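Long-range contacts in mRNA nuclease HepT (Shewanella oneidensis MR-1, PDB 6M6U), which acts as the bacteriostatic toxin of a type VII toxin-antitoxin pair, cleaving mRNA, probably endonucleolytically, until its cognate antitoxin MntA neutralises it, mostly by tri-AMPylation: residues S68-F73 with K92-R97; R45-C50 with E121-F126; D3-K8 with I51-H56; Q28-F33 with N108-V113. One frame throughout, in Å; residues are numbered along the deposited sequence.

Overall arrangement
Helix 3-23 starts the chain, and interaction 3 closes the first loop by setting its beginning against 51-56, in the second half of helix 33-60. Before that loop closes, 28-33 and 45-50 have already opened interactions 4 and 2, so both cross interaction 3. Interaction 1 follows interaction 3 in series, joining helices 69-78 and 84-102 within the longer loops of interactions 2 and 4. Interaction 4 then closes at 108-113 and interaction 2 at 121-126, so these two also cross. Helix 33-60 serves interactions 2 and 3, whose centres lie about 11 Å apart; interactions 3 and 4 are on opposite sides of the chain's centre.

Interaction 1: S68-F73 with K92-R97; sequences SSRDSF and KMVGLR
Ser69 and Arg70, which touch Val94 and Gly95, stand in a first helical turn capped by Ser68: its OG accepts from Asp71 N at 3.2 Å with a nearly straight N-H...O angle of 167°. This N-cap bond lies within 68-73, whereas the meeting with 92-97 is made by van der Waals contact. Val94 is the central side chain, and its CB points at the opposing helix. With CG1 anti to the backbone N (chi1 180°), its two methyls diverge to separate partners. CG1 comes to 3.9 Å from Ser69 OG, while CG2 sits at the edge of the Phe73 ring, near its plane, 3.9 Å from CE2. Arg70 reaches across by another route. Its CB is not aimed at the other helix, but a bend at chi2 carries the guanidinium over, and NH2 ends 3.3 Å from Gly95 CA; the group meets this backbone obliquely. Val94 CG1 also covers one face of the Arg97 guanidinium, 3.8 Å above its plane and offset toward the rim. This ties the contact to the RX(4)HXY motif, which begins with Arg97, an active-site residue by similarity. The axes of the two short helical segments run nearly antiparallel (166°) and 10.3 Å apart at their closest. The MntA chain closes in as well, with its Gln112 on Ser69 and its His113 on Arg97. Helix 33-60 packs against both partners: Ile51 touches Ser69, Phe73 and Arg97, and Ser72 OG is hydrogen-bonded to Asn55.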
# COMPACT_ATOMS: atom_id res chain seq x y z
N SER B 68 -23.44 -11.51 -27.26
CA SER B 68 -23.96 -10.37 -28.00
C SER B 68 -25.47 -10.56 -28.12
O SER B 68 -26.01 -11.61 -27.77
CB SER B 68 -23.32 -10.23 -29.38
OG SER B 68 -23.69 -11.30 -30.22
N SER B 69 -26.14 -9.53 -28.63
CA SER B 69 -27.59 -9.61 -28.79
C SER B 69 -27.96 -10.73 -29.76
O SER B 69 -28.92 -11.48 -29.52
CB SER B 69 -28.14 -8.27 -29.26
OG SER B 69 -27.35 -7.72 -30.30
N ARG B 70 -27.20 -10.89 -30.85
CA ARG B 70 -27.48 -11.96 -31.80
C ARG B 70 -27.16 -13.32 -31.21
O ARG B 70 -27.92 -14.28 -31.39
CB ARG B 70 -26.67 -11.77 -33.08
CG ARG B 70 -27.12 -10.62 -33.94
CD ARG B 70 -25.93 -9.75 -34.27
NE ARG B 70 -26.09 -9.04 -35.53
CZ ARG B 70 -25.29 -8.07 -35.93
NH1 ARG B 70 -24.28 -7.69 -35.17
NH2 ARG B 70 -25.50 -7.47 -37.10
N ASP B 71 -26.02 -13.43 -30.52
CA ASP B 71 -25.67 -14.67 -29.84
C ASP B 71 -26.75 -15.11 -28.86
O ASP B 71 -26.84 -16.31 -28.55
CB ASP B 71 -24.34 -14.51 -29.10
CG ASP B 71 -23.78 -15.83 -28.61
OD1 ASP B 71 -23.30 -15.88 -27.46
OD2 ASP B 71 -23.81 -16.82 -29.37
N SER B 72 -27.57 -14.18 -28.38
CA SER B 72 -28.68 -14.55 -27.51
C SER B 72 -29.76 -15.30 -28.27
O SER B 72 -30.38 -16.22 -27.73
CB SER B 72 -29.25 -13.30 -26.84
OG SER B 72 -30.11 -13.66 -25.77
N PHE B 73 -30.02 -14.91 -29.52
CA PHE B 73 -30.91 -15.70 -30.37
C PHE B 73 -30.26 -17.02 -30.75
O PHE B 73 -30.94 -18.06 -30.79
CB PHE B 73 -31.29 -14.92 -31.63
CG PHE B 73 -32.12 -13.70 -31.36
CD1 PHE B 73 -33.33 -13.81 -30.69
CD2 PHE B 73 -31.70 -12.45 -31.78
CE1 PHE B 73 -34.10 -12.69 -30.44
CE2 PHE B 73 -32.47 -11.33 -31.53
CZ PHE B 73 -33.68 -11.45 -30.86
N LYS B 92 -30.71 -10.96 -38.49
CA LYS B 92 -30.51 -9.96 -39.54
C LYS B 92 -31.42 -8.75 -39.35
O LYS B 92 -31.10 -7.66 -39.85
CB LYS B 92 -30.68 -10.59 -40.93
CG LYS B 92 -31.87 -11.51 -41.14
CD LYS B 92 -31.70 -12.30 -42.44
CE LYS B 92 -31.20 -11.42 -43.58
NZ LYS B 92 -32.28 -10.58 -44.16
N MET B 93 -32.54 -8.91 -38.63
CA MET B 93 -33.28 -7.74 -38.16
C MET B 93 -32.39 -6.83 -37.33
O MET B 93 -32.33 -5.61 -37.56
CB MET B 93 -34.48 -8.18 -37.34
CG MET B 93 -35.62 -8.74 -38.14
SD MET B 93 -36.69 -7.42 -38.72
CE MET B 93 -38.27 -8.25 -38.69
N VAL B 94 -31.70 -7.40 -36.33
CA VAL B 94 -30.78 -6.62 -35.50
C VAL B 94 -29.74 -5.92 -36.37
O VAL B 94 -29.44 -4.74 -36.17
CB VAL B 94 -30.11 -7.53 -34.45
CG1 VAL B 94 -29.14 -6.73 -33.59
CG2 VAL B 94 -31.16 -8.22 -33.58
N GLY B 95 -29.18 -6.64 -37.34
CA GLY B 95 -28.20 -6.02 -38.22
C GLY B 95 -28.77 -4.86 -39.00
O GLY B 95 -28.10 -3.84 -39.18
N LEU B 96 -30.02 -4.99 -39.46
CA LEU B 96 -30.67 -3.87 -40.14
C LEU B 96 -30.91 -2.71 -39.18
O LEU B 96 -30.75 -1.54 -39.57
CB LEU B 96 -31.99 -4.33 -40.75
CG LEU B 96 -32.76 -3.24 -41.50
CD1 LEU B 96 -31.91 -2.69 -42.65
CD2 LEU B 96 -34.09 -3.77 -42.02
N ARG B 97 -31.29 -3.01 -37.94
CA ARG B 97 -31.44 -1.96 -36.94
C ARG B 97 -30.15 -1.17 -36.78
O ARG B 97 -30.16 0.06 -36.78
CB ARG B 97 -31.89 -2.55 -35.60
CG ARG B 97 -31.75 -1.59 -34.42
CD ARG B 97 -30.56 -1.95 -33.54
NE ARG B 97 -30.97 -2.77 -32.40
CZ ARG B 97 -30.13 -3.42 -31.61
NH1 ARG B 97 -28.82 -3.37 -31.84
NH2 ARG B 97 -30.59 -4.14 -30.60

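Interaction 2: R45-C50 with E121-F126; sequences RCCEAC and EDFEQF
The helical segments 45-50 and 121-126 run roughly parallel, their axes crossing at 24° with a closest approach of 11.2 Å and with Cys46 and Phe123 in register. Three cysteines of one helix meet two phenylalanine rings of the other, and every touching residue is buried. Phe123 is thrust between the helices, and its ring receives Cys46 over one face: CB stands 3.8 Å from the centroid and 17° off the normal, a CH-pi contact displaced toward the rim. Cys46 SG lies over the face too, 4.6 Å from the centroid. Cys47 meets the same ring differently, with SG at the edge, near the plane and 4.0 Å from CZ, although its CB points away from the opposing helix. Cys50 SG is shared between the rings, 3.5 Å from Phe123 CD1 and 3.6 Å from Phe126 CD2, and approaches both obliquely. The two rings reach it through different first torsions. Phe123 CG lies beside the backbone N, whereas Phe126 CG is anti to it (chi1 177°), which swings that ring along the helix to Cys50, where CZ comes to 3.8 Å from the Cys50 carbonyl O. Met93 and Leu90 of helix 84-102 and Ile12 and Ile16 of helix 3-23 pack round the cluster. On the same turns Glu48 forms a salt bridge with Arg97 and a hydrogen bond with His113 of the MntA chain. The sulfur-aromatic cluster lies in the core of the HEPN-type helical bundle, with the Cys47 side chain about 4 Å from that of Arg97, an active-site residue by similarity.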
# COMPACT_ATOMS: atom_id res chain seq x y z
N ARG B 45 -37.18 -0.63 -31.15
CA ARG B 45 -37.90 -1.02 -29.95
C ARG B 45 -38.39 -2.46 -30.04
O ARG B 45 -38.34 -3.21 -29.06
CB ARG B 45 -39.07 -0.06 -29.71
CG ARG B 45 -38.62 1.35 -29.35
CD ARG B 45 -39.75 2.34 -29.38
NE ARG B 45 -39.37 3.58 -28.70
CZ ARG B 45 -40.07 4.72 -28.72
NH1 ARG B 45 -41.20 4.79 -29.40
NH2 ARG B 45 -39.62 5.78 -28.05
N CYS B 46 -38.88 -2.87 -31.22
CA CYS B 46 -39.23 -4.27 -31.43
C CYS B 46 -38.02 -5.18 -31.23
O CYS B 46 -38.13 -6.23 -30.59
CB CYS B 46 -39.80 -4.47 -32.84
SG CYS B 46 -41.49 -3.90 -33.07
N CYS B 47 -36.87 -4.79 -31.78
CA CYS B 47 -35.67 -5.62 -31.63
C CYS B 47 -35.24 -5.70 -30.18
O CYS B 47 -34.90 -6.78 -29.69
CB CYS B 47 -34.54 -5.07 -32.50
SG CYS B 47 -34.74 -5.34 -34.27
N GLU B 48 -35.26 -4.57 -29.46
CA GLU B 48 -34.84 -4.58 -28.07
C GLU B 48 -35.79 -5.40 -27.21
O GLU B 48 -35.36 -6.09 -26.28
CB GLU B 48 -34.71 -3.16 -27.54
CG GLU B 48 -33.48 -2.43 -28.06
CD GLU B 48 -32.19 -3.08 -27.60
OE1 GLU B 48 -32.12 -3.52 -26.43
OE2 GLU B 48 -31.24 -3.15 -28.41
N ALA B 49 -37.09 -5.35 -27.52
CA ALA B 49 -38.03 -6.18 -26.78
C ALA B 49 -37.79 -7.66 -27.05
O ALA B 49 -37.88 -8.49 -26.13
CB ALA B 49 -39.46 -5.78 -27.13
N CYS B 50 -37.46 -8.02 -28.29
CA CYS B 50 -37.13 -9.41 -28.60
C CYS B 50 -35.84 -9.84 -27.92
O CYS B 50 -35.74 -10.96 -27.40
CB CYS B 50 -37.02 -9.61 -30.11
SG CYS B 50 -38.59 -9.60 -30.99
N GLU B 121 -43.74 -10.30 -39.60
CA GLU B 121 -44.25 -11.58 -39.11
C GLU B 121 -43.23 -12.32 -38.27
O GLU B 121 -43.61 -13.15 -37.44
CB GLU B 121 -44.69 -12.45 -40.29
CG GLU B 121 -46.14 -12.26 -40.72
CD GLU B 121 -46.36 -11.01 -41.57
OE1 GLU B 121 -47.52 -10.77 -41.96
OE2 GLU B 121 -45.39 -10.28 -41.84
N ASP B 122 -41.93 -12.05 -38.48
CA ASP B 122 -40.90 -12.70 -37.66
C ASP B 122 -41.06 -12.33 -36.19
O ASP B 122 -40.96 -13.20 -35.31
CB ASP B 122 -39.51 -12.31 -38.16
CG ASP B 122 -39.24 -12.79 -39.57
OD1 ASP B 122 -39.93 -13.73 -40.03
OD2 ASP B 122 -38.34 -12.23 -40.23
N PHE B 123 -41.32 -11.05 -35.90
CA PHE B 123 -41.61 -10.64 -34.53
C PHE B 123 -42.83 -11.37 -33.99
O PHE B 123 -42.82 -11.83 -32.84
CB PHE B 123 -41.84 -9.13 -34.48
CG PHE B 123 -40.62 -8.31 -34.79
CD1 PHE B 123 -39.40 -8.61 -34.20
CD2 PHE B 123 -40.69 -7.24 -35.67
CE1 PHE B 123 -38.28 -7.85 -34.47
CE2 PHE B 123 -39.57 -6.48 -35.95
CZ PHE B 123 -38.36 -6.79 -35.35
N GLU B 124 -43.89 -11.49 -34.79
CA GLU B 124 -45.11 -12.15 -34.33
C GLU B 124 -44.91 -13.65 -34.20
O GLU B 124 -45.44 -14.28 -33.28
CB GLU B 124 -46.26 -11.83 -35.29
CG GLU B 124 -46.33 -10.36 -35.66
CD GLU B 124 -47.74 -9.83 -35.72
OE1 GLU B 124 -48.36 -9.90 -36.80
OE2 GLU B 124 -48.23 -9.34 -34.68
N GLN B 125 -44.13 -14.25 -35.11
CA GLN B 125 -43.78 -15.66 -34.99
C GLN B 125 -42.96 -15.91 -33.74
O GLN B 125 -43.16 -16.92 -33.04
CB GLN B 125 -43.02 -16.10 -36.24
CG GLN B 125 -42.75 -17.59 -36.35
CD GLN B 125 -41.99 -17.95 -37.61
OE1 GLN B 125 -42.00 -17.21 -38.59
NE2 GLN B 125 -41.32 -19.10 -37.59
N PHE B 126 -42.03 -15.01 -33.42
CA PHE B 126 -41.25 -15.12 -32.19
C PHE B 126 -42.14 -15.00 -30.96
O PHE B 126 -41.95 -15.71 -29.97
CB PHE B 126 -40.15 -14.06 -32.19
CG PHE B 126 -39.33 -14.03 -30.93
CD1 PHE B 126 -38.39 -15.01 -30.68
CD2 PHE B 126 -39.48 -12.99 -30.02
CE1 PHE B 126 -37.62 -14.97 -29.53
CE2 PHE B 126 -38.71 -12.95 -28.87
CZ PHE B 126 -37.78 -13.94 -28.62

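Interaction 3: D3-K8 with I51-H56; sequences DIIINK and IDIANH
The His56 imidazole carries Ile4 over one face: CG2 is 4.2 Å from the ring centroid and 19° off the normal, a CH-pi contact set toward the rim. Ile4 CD1 adds a touch on ND1 at 4.0 Å, and Ile5 CD1 comes up obliquely to CD2. With CG anti to the backbone N (chi1 172°), His56 lays its ring across the start of helix 3-23. Ile5 CD1 also meets Ile53 CG2 at 3.6 Å, the two side chains crossing at about a right angle. One turn further along, Lys8 and Ile53 run past one another in opposite directions, with Lys8 CB 3.6 Å from Ile53 CG1. Lys8 then bends at chi2 and ends at Asp52, where NZ is bonded to OD2 at 3.1 Å in a salt bridge that uses the anti lone pair of that oxygen. The two segments are close to antiparallel (164°), their axes 9.7 Å apart at the closest. Phe126 packs on Ile53 from helix 120-131, while the MntA chain packs its Glu101 on Ile4. His102 of the second subunit, an active-site residue by similarity, lies against both Lys8 and Asp52. A mostly apolar helix pairing therefore ends in an ion pair at the subunit interface, where the lysine would be expected to stabilise the negative charge of the buried aspartate.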
# COMPACT_ATOMS: atom_id res chain seq x y z
N ASP B 3 -43.95 -11.95 -16.00
CA ASP B 3 -44.38 -10.57 -16.25
C ASP B 3 -43.44 -9.85 -17.21
O ASP B 3 -43.88 -8.96 -17.94
CB ASP B 3 -44.48 -9.80 -14.93
CG ASP B 3 -45.81 -10.00 -14.24
OD1 ASP B 3 -46.74 -10.52 -14.89
OD2 ASP B 3 -45.93 -9.63 -13.05
N ILE B 4 -42.16 -10.21 -17.22
CA ILE B 4 -41.23 -9.60 -18.17
C ILE B 4 -41.57 -10.03 -19.59
O ILE B 4 -41.62 -9.20 -20.51
CB ILE B 4 -39.78 -9.96 -17.81
CG1 ILE B 4 -39.25 -8.99 -16.75
CG2 ILE B 4 -38.89 -9.94 -19.04
CD1 ILE B 4 -37.85 -9.31 -16.29
N ILE B 5 -41.82 -11.32 -19.78
CA ILE B 5 -42.21 -11.82 -21.10
C ILE B 5 -43.48 -11.13 -21.58
O ILE B 5 -43.57 -10.71 -22.73
CB ILE B 5 -42.37 -13.35 -21.07
CG1 ILE B 5 -41.04 -14.03 -20.77
CG2 ILE B 5 -42.96 -13.85 -22.38
CD1 ILE B 5 -39.98 -13.76 -21.81
N ILE B 6 -44.46 -10.99 -20.69
CA ILE B 6 -45.76 -10.44 -21.07
C ILE B 6 -45.62 -8.98 -21.49
O ILE B 6 -46.20 -8.56 -22.51
CB ILE B 6 -46.76 -10.60 -19.91
CG1 ILE B 6 -47.13 -12.08 -19.72
CG2 ILE B 6 -48.00 -9.75 -20.15
CD1 ILE B 6 -47.72 -12.41 -18.36
N ASN B 7 -44.85 -8.18 -20.75
CA ASN B 7 -44.72 -6.77 -21.09
C ASN B 7 -43.92 -6.58 -22.37
O ASN B 7 -44.24 -5.69 -23.17
CB ASN B 7 -44.07 -6.01 -19.93
CG ASN B 7 -45.01 -5.86 -18.74
OD1 ASN B 7 -45.67 -4.83 -18.58
ND2 ASN B 7 -45.07 -6.89 -17.91
N LYS B 8 -42.88 -7.39 -22.58
CA LYS B 8 -42.12 -7.29 -23.82
C LYS B 8 -42.95 -7.70 -25.03
O LYS B 8 -42.85 -7.10 -26.10
CB LYS B 8 -40.84 -8.12 -23.73
CG LYS B 8 -39.88 -7.67 -22.64
CD LYS B 8 -39.48 -6.21 -22.80
CE LYS B 8 -38.63 -5.74 -21.63
NZ LYS B 8 -38.18 -4.33 -21.77
N ILE B 51 -34.83 -8.96 -27.93
CA ILE B 51 -33.56 -9.28 -27.31
C ILE B 51 -33.71 -9.43 -25.80
O ILE B 51 -33.11 -10.32 -25.19
CB ILE B 51 -32.52 -8.21 -27.68
CG1 ILE B 51 -32.19 -8.30 -29.18
CG2 ILE B 51 -31.25 -8.36 -26.84
CD1 ILE B 51 -31.48 -7.09 -29.72
N ASP B 52 -34.54 -8.58 -25.18
CA ASP B 52 -34.75 -8.69 -23.74
C ASP B 52 -35.40 -10.01 -23.38
O ASP B 52 -35.05 -10.61 -22.35
CB ASP B 52 -35.60 -7.52 -23.24
CG ASP B 52 -34.86 -6.19 -23.28
OD1 ASP B 52 -33.63 -6.19 -23.51
OD2 ASP B 52 -35.52 -5.15 -23.06
N ILE B 53 -36.34 -10.49 -24.20
CA ILE B 53 -36.92 -11.81 -23.99
C ILE B 53 -35.84 -12.88 -24.06
O ILE B 53 -35.75 -13.77 -23.21
CB ILE B 53 -38.04 -12.07 -25.01
CG1 ILE B 53 -39.26 -11.20 -24.72
CG2 ILE B 53 -38.40 -13.55 -25.06
CD1 ILE B 53 -40.17 -11.03 -25.91
N ALA B 54 -35.01 -12.81 -25.10
CA ALA B 54 -33.95 -13.79 -25.29
C ALA B 54 -32.98 -13.79 -24.11
O ALA B 54 -32.70 -14.84 -23.52
CB ALA B 54 -33.21 -13.52 -26.59
N ASN B 55 -32.47 -12.60 -23.75
CA ASN B 55 -31.56 -12.48 -22.61
C ASN B 55 -32.18 -13.04 -21.34
O ASN B 55 -31.50 -13.65 -20.52
CB ASN B 55 -31.17 -11.02 -22.40
CG ASN B 55 -30.32 -10.46 -23.53
OD1 ASN B 55 -29.66 -11.21 -24.25
ND2 ASN B 55 -30.33 -9.14 -23.68
N HIS B 56 -33.49 -12.82 -21.16
CA HIS B 56 -34.18 -13.29 -19.97
C HIS B 56 -34.19 -14.81 -19.91
O HIS B 56 -33.83 -15.41 -18.89
CB HIS B 56 -35.60 -12.73 -19.95
CG HIS B 56 -36.47 -13.29 -18.87
ND1 HIS B 56 -36.43 -12.83 -17.57
CD2 HIS B 56 -37.42 -14.25 -18.91
CE1 HIS B 56 -37.32 -13.50 -16.85
NE2 HIS B 56 -37.94 -14.36 -17.64

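Interaction 4: Q28-F33 with N108-V113; sequences QFKQDF and NLDIVV
Phe29 leaves its backbone with CB directed at helix 109-118, and CG, anti to the backbone N (chi1 176°), carries the ring in among three aliphatic side chains. CD2 meets Val113 CG2 at 3.4 Å. The next atom, CE2, is 3.6 Å from that same methyl and 3.9 Å from Leu109 CG, while CZ, at the tip, reaches Val112 CG1 at 3.7 Å. All three partners stand obliquely to the ring. This places the irregular connection between helices 3-23 and 33-60 against the first turns of helix 109-118, at one end of the all-helical HepT fold, the centre of the contact lying about 18 Å from that of the chain. Tyr23 and Val39 of the two flanking helices also pack on Phe29. Beside the ring, Lys30 CA lies 3.9 Å from Leu109 CD2. The Lys30 chain runs past Asp110, its CD already near OD1, and folds at chi3 (56°) and chi4 (62°), which turn CE and then NZ back toward the carboxylate. The resulting salt bridge is long: NZ to Asp110 OD1 measures 3.4 Å, a weak hydrogen bond between two exposed residues. Asn108, at the N-cap, accepts a similarly weak bond from Asp110 N through its OD1.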
# COMPACT_ATOMS: atom_id res chain seq x y z
N GLN B 28 -45.50 7.61 -49.23
CA GLN B 28 -44.71 8.72 -48.73
C GLN B 28 -43.46 8.28 -47.96
O GLN B 28 -42.71 9.15 -47.50
CB GLN B 28 -45.57 9.62 -47.83
CG GLN B 28 -46.63 10.41 -48.58
CD GLN B 28 -46.05 11.30 -49.66
OE1 GLN B 28 -46.34 11.13 -50.85
NE2 GLN B 28 -45.24 12.27 -49.25
N PHE B 29 -43.21 6.98 -47.83
CA PHE B 29 -42.18 6.53 -46.90
C PHE B 29 -40.78 6.89 -47.39
O PHE B 29 -39.98 7.46 -46.64
CB PHE B 29 -42.28 5.03 -46.66
CG PHE B 29 -41.19 4.50 -45.78
CD1 PHE B 29 -41.24 4.66 -44.41
CD2 PHE B 29 -40.08 3.87 -46.33
CE1 PHE B 29 -40.23 4.19 -43.60
CE2 PHE B 29 -39.06 3.40 -45.53
CZ PHE B 29 -39.13 3.56 -44.16
N LYS B 30 -40.46 6.53 -48.63
CA LYS B 30 -39.11 6.77 -49.13
C LYS B 30 -38.79 8.25 -49.29
O LYS B 30 -37.63 8.59 -49.51
CB LYS B 30 -38.92 6.05 -50.47
CG LYS B 30 -38.81 4.55 -50.35
CD LYS B 30 -38.94 3.87 -51.71
CE LYS B 30 -37.91 4.40 -52.70
NZ LYS B 30 -36.52 4.12 -52.26
N GLN B 31 -39.79 9.12 -49.16
CA GLN B 31 -39.60 10.57 -49.28
C GLN B 31 -39.41 11.26 -47.94
O GLN B 31 -38.57 12.17 -47.84
CB GLN B 31 -40.81 11.18 -50.00
CG GLN B 31 -40.96 12.68 -49.80
CD GLN B 31 -42.19 13.26 -50.48
OE1 GLN B 31 -43.26 13.35 -49.88
NE2 GLN B 31 -42.03 13.65 -51.74
N ASP B 32 -40.15 10.86 -46.92
CA ASP B 32 -40.27 11.62 -45.68
C ASP B 32 -39.29 11.08 -44.64
O ASP B 32 -39.44 9.94 -44.17
CB ASP B 32 -41.71 11.56 -45.17
CG ASP B 32 -42.05 12.67 -44.20
OD1 ASP B 32 -41.24 12.94 -43.29
OD2 ASP B 32 -43.13 13.28 -44.35
N PHE B 33 -38.30 11.89 -44.28
CA PHE B 33 -37.35 11.50 -43.24
C PHE B 33 -38.06 11.19 -41.93
O PHE B 33 -37.64 10.29 -41.19
CB PHE B 33 -36.31 12.61 -43.02
CG PHE B 33 -35.29 12.71 -44.12
CD1 PHE B 33 -34.93 11.60 -44.87
CD2 PHE B 33 -34.69 13.93 -44.41
CE1 PHE B 33 -33.99 11.70 -45.88
CE2 PHE B 33 -33.75 14.03 -45.42
CZ PHE B 33 -33.40 12.92 -46.16
N ASN B 108 -30.01 1.10 -47.02
CA ASN B 108 -30.79 0.90 -48.23
C ASN B 108 -32.25 0.90 -47.83
O ASN B 108 -32.75 -0.07 -47.26
CB ASN B 108 -30.40 -0.39 -48.95
CG ASN B 108 -30.97 -0.46 -50.35
OD1 ASN B 108 -32.06 -0.98 -50.57
ND2 ASN B 108 -30.23 0.09 -51.31
N LEU B 109 -32.95 2.00 -48.14
CA LEU B 109 -34.31 2.19 -47.67
C LEU B 109 -35.27 1.12 -48.19
O LEU B 109 -36.35 0.95 -47.62
CB LEU B 109 -34.80 3.58 -48.06
CG LEU B 109 -35.63 4.33 -47.02
CD1 LEU B 109 -34.99 4.22 -45.64
CD2 LEU B 109 -35.74 5.78 -47.44
N ASP B 110 -34.89 0.40 -49.25
CA ASP B 110 -35.78 -0.61 -49.81
C ASP B 110 -35.82 -1.89 -48.98
O ASP B 110 -36.84 -2.59 -48.98
CB ASP B 110 -35.37 -0.94 -51.25
CG ASP B 110 -35.72 0.17 -52.22
OD1 ASP B 110 -36.82 0.76 -52.09
OD2 ASP B 110 -34.91 0.45 -53.13
N ILE B 111 -34.74 -2.22 -48.27
CA ILE B 111 -34.77 -3.38 -47.39
C ILE B 111 -35.65 -3.10 -46.17
O ILE B 111 -36.34 -3.99 -45.67
CB ILE B 111 -33.35 -3.80 -46.97
CG1 ILE B 111 -32.37 -3.67 -48.15
CG2 ILE B 111 -33.36 -5.23 -46.44
CD1 ILE B 111 -30.95 -4.12 -47.83
N VAL B 112 -35.64 -1.85 -45.69
CA VAL B 112 -36.57 -1.47 -44.63
C VAL B 112 -38.01 -1.64 -45.10
O VAL B 112 -38.85 -2.17 -44.38
CB VAL B 112 -36.29 -0.02 -44.17
CG1 VAL B 112 -37.35 0.42 -43.16
CG2 VAL B 112 -34.90 0.09 -43.56
N VAL B 113 -38.30 -1.20 -46.33
CA VAL B 113 -39.65 -1.37 -46.87
C VAL B 113 -39.97 -2.85 -47.04
O VAL B 113 -41.07 -3.30 -46.69
CB VAL B 113 -39.80 -0.60 -48.20
CG1 VAL B 113 -40.89 -1.21 -49.07
CG2 VAL B 113 -40.10 0.87 -47.92